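Local coordinates for histidine triad (HIT) protein (Sinorhizobium meliloti, PDB 3NRD) that probably binds nucleotides as a histidine triad (HIT) family protein, this chain being the C-terminal part that carries the HIT domain, at residues 97-102 with 108-113; 21-26 with 54-59. One frame throughout, in Å; residues are numbered along the deposited sequence.

How the interactions relate
Both contacts are largely buried, and both reach the same five-stranded antiparallel sheet, on opposite sides of the chain's centre, with centres about 25 Å apart. Interaction 1 joins the end of strand 94-99 to the loop that follows it, beside the second subunit, and combines a two-pronged arginine grip on a backbone carbonyl with apolar packing of an isoleucine against a valine and a tryptophan. Interaction 2 sets the turn between strands 15-20 and 24-29 against the start of helix 54-75; a single leucine makes it, by van der Waals contact alone, while the polar groups nearby look to other partners. The first thus ties down an irregular loop, and the second seats a hairpin against a helix.

Interaction 1 (97-102 with 108-113); sequences IARREG and GPVWGF
Ile-97 and Val-110 hold the nearest pair of CA atoms, 8.4 Å apart, between strand 94-99 of the HIT fold and the irregular loop that follows it. The strand also carries His-95 of the family's histidine motif, and a gap this wide must be bridged by side chains. Ile-97 and Val-110 meet end to end through their methyls, with CD1 of Ile-97 3.6 Å from CG2 of Val-110. The same methyl packs tightly against Trp-111, 3.3 Å from CZ2: CG1 lies beside the backbone N (chi1 -57°), and a chi2 of 146°, short of fully extended, turns CD1 to the loop. Branched aliphatic residues suit this buried spot: they fill the space between sheet and indole without presenting a polar atom.

Arg-99, next but one along the strand, supplies the polar half. Its chain folds at chi2 and chi3, and the guanidinium meets Gly-108 end-on, both terminal nitrogens converging on one carbonyl oxygen. That oxygen lies in the guanidinium plane, and CG1 of Val-110 lies over one face of the group, 3.5 Å above its plane and displaced toward its rim, near NH1. Asp-103 forms a salt bridge with NE and Asn-81 accepts from NH1, so the group's rotation is well fixed and its buried charge is probably balanced by Asp-103.

From Val-110 to Phe-113 the chain makes a type II turn, with Gly-112 at a positive phi that suits a residue lacking a side chain. Trp-111 meets His-95 edge-to-face and touches Leu-85 of the second subunit; its side chain is about 5 Å from a bound sulfate, probably from the crystallisation liquor though possibly marking a pocket. Of the two bonds to Gly-108 O, that from Arg-99 NH1 is 2.8 Å long and that from Arg-99 NH2 3.0 Å.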
loop_
_atom_site.group_PDB
_atom_site.type_symbol
_atom_site.label_atom_id
_atom_site.label_comp_id
_atom_site.label_asym_id
_atom_site.label_seq_id
_atom_site.Cartn_x
_atom_site.Cartn_y
_atom_site.Cartn_z
ATOM N N ILE A 97 -2.403 0.463 8.665
ATOM C CA ILE A 97 -1.693 0.979 9.827
ATOM C C ILE A 97 -2.254 2.355 10.202
ATOM O O ILE A 97 -2.407 3.206 9.326
ATOM C CB ILE A 97 -0.209 1.157 9.554
ATOM C CG1 ILE A 97 0.462 -0.157 9.084
ATOM C CG2 ILE A 97 0.480 1.682 10.807
ATOM C CD1 ILE A 97 1.556 0.056 8.087
ATOM N N ALA A 98 -2.544 2.571 11.478
ATOM C CA ALA A 98 -3.053 3.863 11.992
ATOM C C ALA A 98 -1.887 4.770 12.379
ATOM O O ALA A 98 -1.031 4.369 13.152
ATOM C CB ALA A 98 -3.923 3.637 13.187
ATOM N N ARG A 99 -1.892 6.002 11.900
ATOM C CA ARG A 99 -0.785 6.936 12.119
ATOM C C ARG A 99 -1.229 8.314 12.610
ATOM O O ARG A 99 -2.367 8.752 12.384
ATOM C CB ARG A 99 0.001 7.202 10.845
ATOM C CG ARG A 99 0.493 6.008 10.103
ATOM C CD ARG A 99 1.537 5.232 10.835
ATOM N NE ARG A 99 2.721 6.001 11.217
ATOM C CZ ARG A 99 3.810 6.218 10.488
ATOM N NH1 ARG A 99 3.921 5.765 9.244
ATOM N NH2 ARG A 99 4.822 6.900 11.033
ATOM N N ARG A 100 -0.278 9.016 13.223
ATOM C CA ARG A 100 -0.498 10.374 13.613
ATOM C C ARG A 100 0.849 11.060 13.790
ATOM O O ARG A 100 1.860 10.421 14.096
ATOM C CB ARG A 100 -1.337 10.425 14.897
ATOM C CG ARG A 100 -0.596 10.026 16.189
ATOM C CD ARG A 100 -1.422 9.101 17.034
ATOM N NE ARG A 100 -2.688 9.699 17.468
ATOM C CZ ARG A 100 -3.864 9.061 17.588
ATOM N NH1 ARG A 100 -4.018 7.768 17.249
ATOM N NH2 ARG A 100 -4.929 9.742 18.041
ATOM N N GLU A 101 0.852 12.361 13.595
ATOM C CA GLU A 101 2.027 13.173 13.870
ATOM C C GLU A 101 2.540 12.907 15.274
ATOM O O GLU A 101 1.768 12.813 16.235
ATOM C CB GLU A 101 1.739 14.652 13.655
ATOM C CG GLU A 101 2.974 15.566 13.860
ATOM C CD GLU A 101 2.684 17.032 13.560
ATOM O OE1 GLU A 101 1.540 17.335 13.161
ATOM O OE2 GLU A 101 3.596 17.874 13.727
ATOM N N GLY A 102 3.853 12.728 15.345
ATOM C CA GLY A 102 4.529 12.444 16.588
ATOM C C GLY A 102 4.628 10.970 16.915
ATOM O O GLY A 102 5.244 10.639 17.911
ATOM N N GLY A 108 7.752 9.089 8.366
ATOM C CA GLY A 108 8.289 7.980 7.590
ATOM C C GLY A 108 7.489 6.701 7.744
ATOM O O GLY A 108 6.494 6.644 8.505
ATOM N N PRO A 109 7.910 5.652 7.045
ATOM C CA PRO A 109 7.215 4.377 7.132
ATOM C C PRO A 109 7.466 3.603 8.443
ATOM O O PRO A 109 8.508 3.789 9.089
ATOM C CB PRO A 109 7.802 3.609 5.968
ATOM C CG PRO A 109 9.192 4.206 5.785
ATOM C CD PRO A 109 9.079 5.605 6.146
ATOM N N VAL A 110 6.503 2.763 8.842
ATOM C CA VAL A 110 6.699 1.889 10.010
ATOM C C VAL A 110 7.667 0.748 9.669
ATOM O O VAL A 110 8.437 0.321 10.526
ATOM C CB VAL A 110 5.356 1.351 10.578
ATOM C CG1 VAL A 110 4.387 2.510 10.782
ATOM C CG2 VAL A 110 4.734 0.230 9.697
ATOM N N TRP A 111 7.668 0.339 8.397
ATOM C CA TRP A 111 8.379 -0.847 7.923
ATOM C C TRP A 111 9.871 -0.660 8.055
ATOM O O TRP A 111 10.435 0.330 7.576
ATOM C CB TRP A 111 8.004 -1.135 6.462
ATOM C CG TRP A 111 6.522 -1.330 6.292
ATOM C CD1 TRP A 111 5.791 -2.364 6.771
ATOM C CD2 TRP A 111 5.605 -0.450 5.645
ATOM N NE1 TRP A 111 4.468 -2.191 6.473
ATOM C CE2 TRP A 111 4.318 -1.025 5.774
ATOM C CE3 TRP A 111 5.738 0.756 4.952
ATOM C CZ2 TRP A 111 3.180 -0.443 5.225
ATOM C CZ3 TRP A 111 4.597 1.349 4.435
ATOM C CH2 TRP A 111 3.336 0.746 4.567
ATOM N N GLY A 112 10.499 -1.607 8.748
ATOM C CA GLY A 112 11.921 -1.587 8.975
ATOM C C GLY A 112 12.414 -0.618 10.027
ATOM O O GLY A 112 13.629 -0.515 10.218
ATOM N N PHE A 113 11.505 0.062 10.733
ATOM C CA PHE A 113 11.912 1.051 11.720
ATOM C C PHE A 113 12.050 0.415 13.106
ATOM O O PHE A 113 11.065 -0.064 13.694
ATOM C CB PHE A 113 10.937 2.227 11.807
ATOM C CG PHE A 113 11.349 3.251 12.834
ATOM C CD1 PHE A 113 12.425 4.073 12.599
ATOM C CD2 PHE A 113 10.670 3.368 14.048
ATOM C CE1 PHE A 113 12.833 5.001 13.544
ATOM C CE2 PHE A 113 11.066 4.290 15.010
ATOM C CZ PHE A 113 12.143 5.112 14.755
#

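Interaction 2 (21-26 with 54-59)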
loop_
_atom_site.group_PDB
_atom_site.type_symbol
_atom_site.label_atom_id
_atom_site.label_comp_id
_atom_site.label_asym_id
_atom_site.label_seq_id
_atom_site.Cartn_x
_atom_site.Cartn_y
_atom_site.Cartn_z
ATOM N N LEU A 21 -12.589 -12.011 7.828
ATOM C CA LEU A 21 -13.634 -11.338 7.068
ATOM C C LEU A 21 -14.155 -12.385 6.085
ATOM O O LEU A 21 -14.269 -13.540 6.487
ATOM C CB LEU A 21 -13.079 -10.066 6.430
ATOM C CG LEU A 21 -12.572 -8.990 7.399
ATOM C CD1 LEU A 21 -12.009 -7.811 6.605
ATOM C CD2 LEU A 21 -13.644 -8.516 8.383
ATOM N N GLY A 22 -14.518 -12.042 4.857
ATOM C CA GLY A 22 -14.918 -13.050 3.882
ATOM C C GLY A 22 -13.742 -13.693 3.178
ATOM O O GLY A 22 -13.591 -14.913 3.108
ATOM N N LEU A 23 -12.934 -12.849 2.594
ATOM C CA LEU A 23 -11.763 -13.289 1.881
ATOM C C LEU A 23 -10.526 -13.309 2.786
ATOM O O LEU A 23 -9.728 -14.243 2.679
ATOM C CB LEU A 23 -11.511 -12.374 0.700
ATOM C CG LEU A 23 -10.242 -12.625 -0.125
ATOM C CD1 LEU A 23 -10.215 -14.023 -0.681
ATOM C CD2 LEU A 23 -10.167 -11.552 -1.231
ATOM N N CYS A 24 -10.361 -12.269 3.613
ATOM C CA CYS A 24 -9.120 -12.033 4.342
ATOM C C CYS A 24 -9.186 -12.456 5.803
ATOM O O CYS A 24 -10.144 -12.120 6.494
ATOM C CB CYS A 24 -8.744 -10.574 4.302
ATOM S SG CYS A 24 -8.186 -10.019 2.696
ATOM N N GLN A 25 -8.175 -13.202 6.259
ATOM C CA GLN A 25 -7.861 -13.298 7.674
ATOM C C GLN A 25 -7.295 -11.953 8.125
ATOM O O GLN A 25 -6.577 -11.306 7.360
ATOM C CB GLN A 25 -6.825 -14.369 7.942
ATOM C CG GLN A 25 -7.338 -15.790 7.762
ATOM C CD GLN A 25 -6.258 -16.846 7.906
ATOM O OE1 GLN A 25 -5.232 -16.603 8.522
ATOM N NE2 GLN A 25 -6.484 -18.031 7.301
HETATM N N MSE A 26 -7.625 -11.553 9.355
HETATM C CA MSE A 26 -7.118 -10.328 9.966
HETATM C C MSE A 26 -6.188 -10.689 11.095
HETATM O O MSE A 26 -6.530 -11.530 11.949
HETATM C CB MSE A 26 -8.232 -9.490 10.572
HETATM C CG MSE A 26 -9.204 -8.958 9.614
HETATM SE SE MSE A 26 -10.506 -7.745 10.482
HETATM C CE MSE A 26 -9.178 -6.529 11.089
ATOM N N PRO A 54 -10.382 -11.011 -10.606
ATOM C CA PRO A 54 -10.994 -9.689 -10.486
ATOM C C PRO A 54 -11.936 -9.525 -9.294
ATOM O O PRO A 54 -11.872 -8.521 -8.602
ATOM C CB PRO A 54 -11.752 -9.533 -11.821
ATOM C CG PRO A 54 -10.911 -10.238 -12.771
ATOM C CD PRO A 54 -10.410 -11.480 -12.004
ATOM N N LEU A 55 -12.807 -10.500 -9.073
ATOM C CA LEU A 55 -13.750 -10.439 -7.965
ATOM C C LEU A 55 -13.016 -10.433 -6.606
ATOM O O LEU A 55 -13.385 -9.671 -5.725
ATOM C CB LEU A 55 -14.747 -11.600 -8.066
ATOM C CG LEU A 55 -15.827 -11.772 -7.000
ATOM C CD1 LEU A 55 -16.557 -10.507 -6.691
ATOM C CD2 LEU A 55 -16.834 -12.820 -7.462
ATOM N N ASP A 56 -11.957 -11.244 -6.465
ATOM C CA ASP A 56 -11.155 -11.232 -5.230
ATOM C C ASP A 56 -10.418 -9.900 -5.019
ATOM O O ASP A 56 -10.321 -9.413 -3.890
ATOM C CB ASP A 56 -10.143 -12.369 -5.216
ATOM C CG ASP A 56 -10.766 -13.740 -4.962
ATOM O OD1 ASP A 56 -11.907 -13.836 -4.458
ATOM O OD2 ASP A 56 -10.082 -14.749 -5.267
ATOM N N GLN A 57 -9.913 -9.298 -6.089
ATOM C CA GLN A 57 -9.362 -7.933 -5.985
ATOM C C GLN A 57 -10.385 -6.933 -5.455
ATOM O O GLN A 57 -10.048 -6.052 -4.699
ATOM C CB GLN A 57 -8.902 -7.420 -7.329
ATOM C CG GLN A 57 -7.751 -8.150 -7.903
ATOM C CD GLN A 57 -7.379 -7.633 -9.251
ATOM O OE1 GLN A 57 -7.444 -6.439 -9.510
ATOM N NE2 GLN A 57 -6.936 -8.517 -10.102
ATOM N N ALA A 58 -11.625 -7.072 -5.890
ATOM C CA ALA A 58 -12.732 -6.226 -5.441
ATOM C C ALA A 58 -13.043 -6.473 -3.982
ATOM O O ALA A 58 -13.212 -5.515 -3.224
ATOM C CB ALA A 58 -14.013 -6.484 -6.303
HETATM N N MSE A 59 -13.160 -7.753 -3.611
HETATM C CA MSE A 59 -13.372 -8.176 -2.222
HETATM C C MSE A 59 -12.278 -7.605 -1.325
HETATM O O MSE A 59 -12.561 -7.104 -0.218
HETATM C CB MSE A 59 -13.352 -9.716 -2.047
HETATM C CG MSE A 59 -14.687 -10.524 -2.182
HETATM SE SE MSE A 59 -16.106 -9.971 -1.032
HETATM C CE MSE A 59 -15.223 -8.987 0.328
#
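The turn of the beta-hairpin formed by strands 15-20 and 24-29 packs here against the first turns of helix 54-75 of the HIT domain, through Leu-23 meeting Asp-56 and Met-59. The CA atoms of Leu-23 and Met-59, 6.8 Å apart, are the nearest such pair across the contact. With CG of Leu-23 anti to the backbone N (chi1 176°), the side chain extends from the turn to the helix and both its methyls take part. CD2 does most of the touching: it rests 3.4 Å from the backbone oxygen of Asp-56 and 3.8 Å from CB of Met-59, which is present as selenomethionine. CD1 is turned to the carboxylate, 4.1 Å from OD1 of Asp-56.

The Leu-23 side chain runs roughly perpendicular to that of Asp-56 and antiparallel alongside that of Met-59. Its end spans Asp-56 and Met-59, three residues apart and so neighbours on one side of the helix. Leucine, broad at its forked end, is well suited to cover this patch of mixed backbone and side-chain surface.

Within the turn, Leu-21 N donates to Cys-24 O at 2.8 Å. The turn is tied to the same helix farther along, where Glu-63 accepts from the backbone N of both Leu-23 and Cys-24, while Gln-42 binds Leu-23 O. Asp-56 has its strongest polar partner in Arg-43, which bridges to OD2 and also touches Leu-23. The carboxylate's charge is thus probably balanced by Arg-43 and not by anything in the turn, and the contact itself rests on shape and dispersion, with polar bonds around it fixing the turn's position.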